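Local coordinates for periplasmic binding protein/LacI transcriptional regulator (Brachyspira murdochii, PDB 4KQC) that probably binds a carbohydrate outside the cytoplasm as the solute-binding component of an ABC transporter, at residues N213-M216 with A217-F220; S151-G154 with I155-E159; A284-S288 with K289-V293. All blocks are in the same frame, centred on the assembly; numbering follows the deposited sequence.

Interaction 1: N213-M216 with A217-F220; sequences NEAM and ARGF
The guanidinium group of Arg-218 lies across the first helical turn, with Ala-215 CA 3.7 Å above the plane of one face and displaced toward the rim. Ala-215 CB adds to this contact, 4.0 Å from Arg-218 NH2. Glu-214 approaches obliquely: its CG sits 3.8 Å from Arg-218 NH1, while its carboxylate plane stands 79° from that of the guanidinium. A bend at chi3 (-54°) folds the arginine chain back toward the start of the helix and makes both approaches possible. The resulting salt bridge is long, Glu-214 OE2 to Arg-218 NH1 being 3.9 Å, and the other carboxylate oxygen, OE1, is hydrogen-bonded to Tyr-318 OH. The turn begins helix 214-223, the helical part of a beta-alpha-beta unit in one lobe of a periplasmic binding protein, and Asn-213 serves as its N-cap. Asn-213 OD1 accepts from Met-216 N at 3.0 Å in a nearly straight bond (N-H...O 169°), although the donor is somewhat tilted from the amide carbonyl plane. The amide is gripped at both ends, because ND2 donates to Gln-189 OE1; this fixes its rotation. Asn-213 O then starts the regular ladder by accepting from Ala-217 N at 3.1 Å, and Glu-214 O takes the shorter bond from Arg-218 N, 2.8 Å. Away from the charged side, the selenomethionine Met-216 packs on Leu-211 and Ile-194, and Phe-220 reaches Ile-209 of strand 208-211 while its ring meets that of Tyr-224.

Interaction 2: S151-G154 with I155-E159; sequences SDTG and IGRAE
In Thr-153, OG1 stands beside the backbone N (chi1 -57°), which leaves the methyl CG2 anti to that N; Arg-157, one turn later, sets its CG beside the backbone N, anti to the carbonyl carbon (chi1 -68°), and runs extended from CG to NE. The two chains therefore lie side by side and point the same way, with Thr-153 CG2 over one face of the guanidinium, 3.8 Å from Arg-157 NE. This is an i to i+4 pair on the first turns of helix 152-171, in the beta-alpha-beta unit between strands 141-146 and 179-184, with Ser-151 at the N-cap position. The polar end of Arg-157 is held from outside: NE by Asn-113, NH1 by Ser-212 O and by a salt bridge to Asp-251, with Phe-250 adding a cation-pi contact. On another side of the helix, Ile-155 lays CG1 3.2 Å from Ser-151 O, with CD1 close by. The same oxygen accepts from Ile-155 N at 2.8 Å. An alanine in place of Ile-155 would leave that backbone bond possible but would probably open a gap beside the Ser-151 carbonyl where CG1 and CD1 now lie. Less straight is the bond at Ala-158, whose N donates to Gly-154 O at 3.1 Å with an N-H...O angle of 144°.

Interaction 3: A284-S288 with K289-V293; sequences AYKAS and KGESV
Lys-289 bends over Tyr-285 at the C-terminal end of helix 273-288, where the chain leaves through a Schellman motif. Its CG lies 4.1 Å above one face of the tyrosine ring, offset toward the rim, and its chain crosses the ring obliquely until CE comes 3.5 Å from Tyr-285 OH. Aliphatic carbons do the touching, CG over the face and CE by the hydroxyl end. A second crossing pairs Lys-286 with Glu-291: here the lysine offers its methylenes, CG lying 3.5 Å from Glu-291 OE1, whereas the charges themselves stay apart, with Lys-286 NZ 5.4 Å from that same OE1. At this separation the attraction is probably weak and long-range rather than a salt bridge. Val-293 returns toward the helix and sets CG1 3.8 Å from Lys-286 CB, close also to Ala-287.

Backbone bonds place these groups. Glu-291 N donates to Lys-286 O at 2.9 Å, and Gly-290 N to Ala-287 O at 3.1 Å, the latter from well above the carbonyl plane. The two bonds define the motif, and Gly-290 makes the reversal with a positive phi of 79°. Lys-289 N makes two weak bonds, to Tyr-285 O and Lys-286 O.

The parallel-sheet lobe forms the background to the turn: Ala-287 and Val-293 both rest on Leu-106 of strand 105-110, and Tyr-285 touches Ile-7 of strand 6-10. What engages the Tyr-285 carbonyl from within the last turn is Ser-288. Its OG, held between the backbone N and the carbonyl carbon (chi1 81°), turns back and donates to Tyr-285 O at 2.6 Å, tilted about 20° from the carbonyl plane.

Overall arrangement
Interactions 1 and 2 open two helices of the lobe built on the mixed sheet; interaction 3 closes a helix that packs on the parallel sheet of the other lobe. Although their centres are about 15 Å apart, interactions 1 and 2 touch, Asn-213 CB lying 3.5 Å from Arg-157 NH1, so one helix start borders the arginine of the other. Both lie toward the middle of the molecule, consistent with the interlobe cleft in which relatives bind sugars. Interaction 3 is peripheral: its centre is about 37 Å from that of interaction 1, across the chain's centre, and about 29 Å from that of interaction 2.

Interaction 1: N213-M216 with A217-F220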
loop_
_atom_site.group_PDB
_atom_site.type_symbol
_atom_site.label_atom_id
_atom_site.label_comp_id
_atom_site.label_asym_id
_atom_site.label_seq_id
_atom_site.Cartn_x
_atom_site.Cartn_y
_atom_site.Cartn_z
ATOM N N ASN A 213 6.046 1.186 -0.396
ATOM C CA ASN A 213 5.211 1.709 0.658
ATOM C C ASN A 213 5.858 2.911 1.319
ATOM O O ASN A 213 6.955 3.317 0.952
ATOM C CB ASN A 213 4.706 0.644 1.662
ATOM C CG ASN A 213 5.726 0.256 2.667
ATOM O OD1 ASN A 213 6.870 0.592 2.532
ATOM N ND2 ASN A 213 5.317 -0.536 3.665
ATOM N N GLU A 214 5.139 3.508 2.260
ATOM C CA GLU A 214 5.658 4.661 2.970
ATOM C C GLU A 214 6.964 4.400 3.755
ATOM O O GLU A 214 7.872 5.223 3.800
ATOM C CB GLU A 214 4.547 5.152 3.929
ATOM C CG GLU A 214 4.925 6.376 4.663
ATOM C CD GLU A 214 3.811 6.769 5.697
ATOM O OE1 GLU A 214 2.721 6.150 5.763
ATOM O OE2 GLU A 214 4.105 7.700 6.449
ATOM N N ALA A 215 7.090 3.216 4.356
ATOM C CA ALA A 215 8.279 2.873 5.101
ATOM C C ALA A 215 9.456 2.826 4.150
ATOM O O ALA A 215 10.519 3.282 4.482
ATOM C CB ALA A 215 8.107 1.526 5.763
HETATM N N MSE A 216 9.275 2.250 2.961
HETATM C CA MSE A 216 10.338 2.291 1.965
HETATM C C MSE A 216 10.754 3.694 1.632
HETATM O O MSE A 216 11.961 3.967 1.498
HETATM C CB MSE A 216 9.968 1.542 0.686
HETATM C CG MSE A 216 9.543 0.088 0.731
HETATM SE SE MSE A 216 10.856 -1.092 1.588
HETATM C CE MSE A 216 10.055 -1.216 3.387
ATOM N N ALA A 217 9.778 4.580 1.428
ATOM C CA ALA A 217 10.084 5.987 1.117
ATOM C C ALA A 217 10.849 6.656 2.255
ATOM O O ALA A 217 11.848 7.332 2.011
ATOM C CB ALA A 217 8.825 6.731 0.813
ATOM N N ARG A 218 10.438 6.422 3.496
ATOM C CA ARG A 218 11.215 6.992 4.634
ATOM C C ARG A 218 12.654 6.522 4.648
ATOM O O ARG A 218 13.538 7.313 4.854
ATOM C CB ARG A 218 10.573 6.678 5.992
ATOM C CG ARG A 218 9.369 7.485 6.393
ATOM C CD ARG A 218 9.222 7.454 7.944
ATOM N NE ARG A 218 9.190 6.093 8.489
ATOM C CZ ARG A 218 8.170 5.229 8.373
ATOM N NH1 ARG A 218 7.028 5.549 7.754
ATOM N NH2 ARG A 218 8.272 4.024 8.919
ATOM N N GLY A 219 12.905 5.223 4.486
ATOM C CA GLY A 219 14.237 4.686 4.435
ATOM C C GLY A 219 15.033 5.250 3.313
ATOM O O GLY A 219 16.214 5.576 3.438
ATOM N N PHE A 220 14.385 5.403 2.144
ATOM C CA PHE A 220 15.074 6.023 1.024
ATOM C C PHE A 220 15.524 7.466 1.339
ATOM O O PHE A 220 16.654 7.862 0.941
ATOM C CB PHE A 220 14.150 5.979 -0.196
ATOM C CG PHE A 220 14.563 6.872 -1.318
ATOM C CD1 PHE A 220 15.551 6.490 -2.221
ATOM C CD2 PHE A 220 13.989 8.131 -1.445
ATOM C CE1 PHE A 220 15.914 7.341 -3.259
ATOM C CE2 PHE A 220 14.393 8.984 -2.482
ATOM C CZ PHE A 220 15.347 8.562 -3.361
#

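Interaction 2: S151-G154 with I155-E159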
loop_
_atom_site.group_PDB
_atom_site.type_symbol
_atom_site.label_atom_id
_atom_site.label_comp_id
_atom_site.label_asym_id
_atom_site.label_seq_id
_atom_site.Cartn_x
_atom_site.Cartn_y
_atom_site.Cartn_z
ATOM N N SER A 151 4.716 -10.651 2.559
ATOM C CA SER A 151 3.302 -10.821 2.848
ATOM C C SER A 151 2.575 -10.683 1.482
ATOM O O SER A 151 3.150 -10.220 0.472
ATOM C CB SER A 151 2.854 -9.730 3.838
ATOM O OG SER A 151 2.677 -8.435 3.169
ATOM N N ASP A 152 1.291 -10.971 1.480
ATOM C CA ASP A 152 0.394 -10.752 0.350
ATOM C C ASP A 152 0.505 -9.336 -0.228
ATOM O O ASP A 152 0.559 -9.153 -1.436
ATOM C CB ASP A 152 -1.025 -11.023 0.877
ATOM C CG ASP A 152 -2.060 -10.939 -0.154
ATOM O OD1 ASP A 152 -1.892 -11.596 -1.192
ATOM O OD2 ASP A 152 -3.088 -10.261 0.134
ATOM N N THR A 153 0.524 -8.344 0.648
ATOM C CA THR A 153 0.651 -6.933 0.252
ATOM C C THR A 153 1.993 -6.623 -0.423
ATOM O O THR A 153 2.047 -6.056 -1.514
ATOM C CB THR A 153 0.502 -6.023 1.474
ATOM O OG1 THR A 153 -0.771 -6.289 2.101
ATOM C CG2 THR A 153 0.658 -4.578 1.113
ATOM N N GLY A 154 3.068 -7.068 0.156
ATOM C CA GLY A 154 4.401 -6.792 -0.421
ATOM C C GLY A 154 4.542 -7.517 -1.741
ATOM O O GLY A 154 5.078 -6.972 -2.707
ATOM N N ILE A 155 4.107 -8.784 -1.785
ATOM C CA ILE A 155 4.227 -9.574 -3.034
ATOM C C ILE A 155 3.424 -8.897 -4.161
ATOM O O ILE A 155 3.904 -8.724 -5.259
ATOM C CB ILE A 155 3.816 -11.021 -2.804
ATOM C CG1 ILE A 155 4.826 -11.701 -1.818
ATOM C CG2 ILE A 155 3.697 -11.784 -4.096
ATOM C CD1 ILE A 155 4.289 -13.006 -1.288
ATOM N N GLY A 156 2.188 -8.528 -3.876
ATOM C CA GLY A 156 1.392 -7.911 -4.872
ATOM C C GLY A 156 1.839 -6.534 -5.299
ATOM O O GLY A 156 1.809 -6.224 -6.504
ATOM N N ARG A 157 2.304 -5.710 -4.361
ATOM C CA ARG A 157 2.813 -4.384 -4.767
ATOM C C ARG A 157 4.090 -4.483 -5.585
ATOM O O ARG A 157 4.360 -3.615 -6.402
ATOM C CB ARG A 157 3.015 -3.475 -3.578
ATOM C CG ARG A 157 1.716 -3.068 -2.908
ATOM C CD ARG A 157 1.936 -1.974 -1.899
ATOM N NE ARG A 157 0.716 -1.553 -1.236
ATOM C CZ ARG A 157 0.674 -0.561 -0.355
ATOM N NH1 ARG A 157 1.747 0.116 -0.072
ATOM N NH2 ARG A 157 -0.481 -0.158 0.167
ATOM N N ALA A 158 4.864 -5.544 -5.415
ATOM C CA ALA A 158 6.084 -5.756 -6.224
ATOM C C ALA A 158 5.750 -6.400 -7.558
ATOM O O ALA A 158 6.232 -5.927 -8.607
ATOM C CB ALA A 158 7.053 -6.683 -5.488
ATOM N N GLU A 159 5.019 -7.502 -7.533
ATOM C CA GLU A 159 4.654 -8.309 -8.730
ATOM C C GLU A 159 3.914 -7.429 -9.720
ATOM O O GLU A 159 4.125 -7.538 -10.922
ATOM C CB GLU A 159 3.784 -9.535 -8.398
ATOM C CG GLU A 159 4.538 -10.825 -7.997
ATOM C CD GLU A 159 3.662 -12.103 -7.843
ATOM O OE1 GLU A 159 2.396 -12.073 -7.901
ATOM O OE2 GLU A 159 4.263 -13.163 -7.611
#

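Interaction 3: A284-S288 with K289-V293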
loop_
_atom_site.group_PDB
_atom_site.type_symbol
_atom_site.label_atom_id
_atom_site.label_comp_id
_atom_site.label_asym_id
_atom_site.label_seq_id
_atom_site.Cartn_x
_atom_site.Cartn_y
_atom_site.Cartn_z
ATOM N N ALA A 284 -20.310 -4.944 5.217
ATOM C CA ALA A 284 -20.627 -5.621 6.463
ATOM C C ALA A 284 -22.096 -5.536 6.817
ATOM O O ALA A 284 -22.707 -6.544 7.229
ATOM C CB ALA A 284 -19.769 -5.096 7.555
ATOM N N TYR A 285 -22.656 -4.368 6.601
ATOM C CA TYR A 285 -24.052 -4.123 6.799
ATOM C C TYR A 285 -24.868 -5.008 5.904
ATOM O O TYR A 285 -25.840 -5.665 6.381
ATOM C CB TYR A 285 -24.357 -2.637 6.643
ATOM C CG TYR A 285 -25.835 -2.378 6.781
ATOM C CD1 TYR A 285 -26.385 -2.334 8.021
ATOM C CD2 TYR A 285 -26.632 -2.182 5.676
ATOM C CE1 TYR A 285 -27.728 -2.110 8.218
ATOM C CE2 TYR A 285 -28.004 -1.961 5.840
ATOM C CZ TYR A 285 -28.524 -1.944 7.127
ATOM O OH TYR A 285 -29.870 -1.728 7.410
ATOM N N LYS A 286 -24.554 -5.019 4.619
ATOM C CA LYS A 286 -25.327 -5.864 3.656
ATOM C C LYS A 286 -25.240 -7.324 4.029
ATOM O O LYS A 286 -26.267 -8.064 4.024
ATOM C CB LYS A 286 -24.827 -5.663 2.219
ATOM C CG LYS A 286 -25.128 -4.261 1.677
ATOM C CD LYS A 286 -24.586 -4.110 0.267
ATOM C CE LYS A 286 -25.191 -2.871 -0.365
ATOM N NZ LYS A 286 -24.512 -2.454 -1.614
ATOM N N ALA A 287 -24.033 -7.778 4.396
ATOM C CA ALA A 287 -23.839 -9.188 4.800
ATOM C C ALA A 287 -24.621 -9.475 6.079
ATOM O O ALA A 287 -25.161 -10.591 6.218
ATOM C CB ALA A 287 -22.371 -9.506 4.980
ATOM N N SER A 288 -24.768 -8.477 6.972
ATOM C CA SER A 288 -25.536 -8.655 8.197
ATOM C C SER A 288 -27.024 -8.857 7.934
ATOM O O SER A 288 -27.732 -9.405 8.757
ATOM C CB SER A 288 -25.313 -7.503 9.166
ATOM O OG SER A 288 -26.055 -6.346 8.913
ATOM N N LYS A 289 -27.486 -8.352 6.804
ATOM C CA LYS A 289 -28.882 -8.490 6.388
ATOM C C LYS A 289 -29.138 -9.738 5.572
ATOM O O LYS A 289 -30.250 -9.931 5.086
ATOM C CB LYS A 289 -29.263 -7.253 5.575
ATOM C CG LYS A 289 -29.320 -5.973 6.382
ATOM C CD LYS A 289 -30.011 -6.266 7.684
ATOM C CE LYS A 289 -30.347 -5.049 8.509
ATOM N NZ LYS A 289 -31.818 -4.956 8.630
ATOM N N GLY A 290 -28.104 -10.523 5.341
ATOM C CA GLY A 290 -28.152 -11.740 4.543
ATOM C C GLY A 290 -28.121 -11.427 3.044
ATOM O O GLY A 290 -28.431 -12.298 2.209
ATOM N N GLU A 291 -27.752 -10.200 2.686
ATOM C CA GLU A 291 -27.643 -9.876 1.253
ATOM C C GLU A 291 -26.316 -10.384 0.667
ATOM O O GLU A 291 -25.275 -10.400 1.318
ATOM C CB GLU A 291 -27.777 -8.389 0.997
ATOM C CG GLU A 291 -29.118 -7.749 1.337
ATOM C CD GLU A 291 -29.001 -6.227 1.430
ATOM O OE1 GLU A 291 -28.205 -5.657 0.665
ATOM O OE2 GLU A 291 -29.675 -5.595 2.283
ATOM N N SER A 292 -26.343 -10.756 -0.595
ATOM C CA SER A 292 -25.137 -11.202 -1.265
ATOM C C SER A 292 -24.159 -10.052 -1.402
ATOM O O SER A 292 -24.556 -8.908 -1.674
ATOM C CB SER A 292 -25.453 -11.769 -2.639
ATOM O OG SER A 292 -26.180 -10.836 -3.390
ATOM N N VAL A 293 -22.881 -10.352 -1.174
ATOM C CA VAL A 293 -21.830 -9.358 -1.328
ATOM C C VAL A 293 -20.683 -9.871 -2.185
ATOM O O VAL A 293 -20.473 -11.079 -2.330
ATOM C CB VAL A 293 -21.270 -8.919 0.067
ATOM C CG1 VAL A 293 -22.332 -8.185 0.900
ATOM C CG2 VAL A 293 -20.693 -10.075 0.864
#